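PDB 4KHB: FACT complex subunit POB3 from Chaetomium thermophilum var. thermophilum, which probably acts, in the FACT complex, as a histone chaperone that reorganizes nucleosomes during transcription, replication and DNA repair, this chain being its N-terminal part with PH-like domains. Local coordinates for residues E81-E84 with R85-I89. Numbering follows the deposited sequence.
Sequences EDYE and RLAKI
Asp82, Tyr83 and Glu84 meet Leu86, Ala87 and Lys88 one turn on, where residues 81-84 run into helix 83-92, which follows strand 72-78 in the N-terminal PH domain. Such a helix packed on the sheets is characteristic of the PH fold.

Three successive i to i+4 backbone hydrogen bonds join the two segments. Leu86 N donates to Asp82 O at 3.2 Å. Ala87 N donates to Tyr83 O at 2.8 Å. Lys88 N reaches Glu84 O at 3.2 Å, but it sits above that carbonyl plane, 36° out of it.

The apolar contacts are light. The methyl of Ala87 lies over one face of the Tyr83 ring, offset toward the rim, with CB 4.1 Å from CZ. With CG anti to the backbone N (chi1 176°), the ring extends beside its own carbonyl carbon and reaches this methyl. Its hydroxyl is hydrogen-bonded to Leu98 O, and the ring also meets Trp54. Leu86 turns to the interior, where it touches Phe10 and Phe26. Its CD1 passes 4.1 Å from Asp82 CB.

Asp82 and Arg85 find their strongest polar partners outside this turn. Asp82 OD2 accepts a hydrogen bond from Gln79 N, a few residues earlier in the chain. Arg85 makes a salt bridge with Glu8 through NE, donates from NH2 to Ser9 O and forms a cation-pi contact with Phe10. The three Arg85 interactions tie the helix to strand 8-11. Asp82 OD1 may add a weak electrostatic attraction: it stands 4.5 Å from Arg85 NH1, well out of the guanidinium plane, and no N-H points at it.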
# COMPACT_ATOMS: atom_id res chain seq x y z
N GLU H 81 4.85 -17.99 11.93
CA GLU H 81 5.27 -19.39 11.98
C GLU H 81 4.97 -20.14 10.68
O GLU H 81 5.53 -21.21 10.43
CB GLU H 81 4.59 -20.09 13.18
CG GLU H 81 3.63 -21.22 12.81
CD GLU H 81 2.62 -21.50 13.90
OE1 GLU H 81 2.34 -22.69 14.16
OE2 GLU H 81 2.09 -20.53 14.48
N ASP H 82 4.12 -19.55 9.84
CA ASP H 82 3.65 -20.23 8.64
C ASP H 82 4.65 -20.20 7.49
O ASP H 82 4.45 -20.87 6.48
CB ASP H 82 2.32 -19.61 8.16
CG ASP H 82 1.17 -19.87 9.11
OD1 ASP H 82 1.13 -20.95 9.73
OD2 ASP H 82 0.30 -18.98 9.23
N TYR H 83 5.72 -19.43 7.63
CA TYR H 83 6.67 -19.22 6.53
C TYR H 83 7.30 -20.48 5.95
O TYR H 83 7.32 -20.66 4.73
CB TYR H 83 7.77 -18.22 6.91
CG TYR H 83 8.79 -18.08 5.81
CD1 TYR H 83 8.54 -17.28 4.70
CD2 TYR H 83 10.01 -18.76 5.86
CE1 TYR H 83 9.46 -17.16 3.68
CE2 TYR H 83 10.93 -18.64 4.85
CZ TYR H 83 10.65 -17.84 3.77
OH TYR H 83 11.58 -17.72 2.75
N GLU H 84 7.82 -21.33 6.82
CA GLU H 84 8.60 -22.49 6.39
C GLU H 84 7.75 -23.49 5.60
O GLU H 84 8.22 -24.11 4.64
CB GLU H 84 9.32 -23.13 7.59
CG GLU H 84 8.43 -23.74 8.66
CD GLU H 84 9.12 -24.86 9.42
OE1 GLU H 84 10.31 -25.12 9.16
OE2 GLU H 84 8.46 -25.49 10.28
N ARG H 85 6.49 -23.63 5.99
CA ARG H 85 5.54 -24.47 5.28
C ARG H 85 5.25 -23.89 3.90
O ARG H 85 5.26 -24.61 2.90
CB ARG H 85 4.24 -24.57 6.08
CG ARG H 85 3.73 -25.99 6.30
CD ARG H 85 2.59 -26.01 7.32
NE ARG H 85 1.30 -26.26 6.69
CZ ARG H 85 0.14 -25.79 7.15
NH1 ARG H 85 0.11 -25.04 8.24
NH2 ARG H 85 -0.99 -26.06 6.51
N LEU H 86 4.99 -22.59 3.85
CA LEU H 86 4.69 -21.89 2.60
C LEU H 86 5.87 -21.93 1.63
O LEU H 86 5.68 -22.10 0.42
CB LEU H 86 4.28 -20.44 2.88
CG LEU H 86 2.95 -20.26 3.63
CD1 LEU H 86 2.81 -18.85 4.18
CD2 LEU H 86 1.78 -20.58 2.72
N ALA H 87 7.08 -21.77 2.16
CA ALA H 87 8.28 -21.81 1.34
C ALA H 87 8.46 -23.17 0.69
O ALA H 87 8.88 -23.26 -0.47
CB ALA H 87 9.50 -21.44 2.17
N LYS H 88 8.14 -24.23 1.42
CA LYS H 88 8.21 -25.58 0.88
C LYS H 88 7.17 -25.81 -0.22
O LYS H 88 7.47 -26.43 -1.24
CB LYS H 88 8.03 -26.63 1.98
CG LYS H 88 8.74 -27.94 1.67
CD LYS H 88 8.65 -28.94 2.81
CE LYS H 88 9.44 -30.20 2.49
NZ LYS H 88 9.53 -31.13 3.64
N ILE H 89 5.96 -25.32 0.02
CA ILE H 89 4.88 -25.41 -0.96
C ILE H 89 5.26 -24.79 -2.30
O ILE H 89 5.17 -25.43 -3.34
CB ILE H 89 3.60 -24.73 -0.44
CG1 ILE H 89 3.02 -25.49 0.75
CG2 ILE H 89 2.56 -24.59 -1.55
CD1 ILE H 89 1.92 -24.73 1.47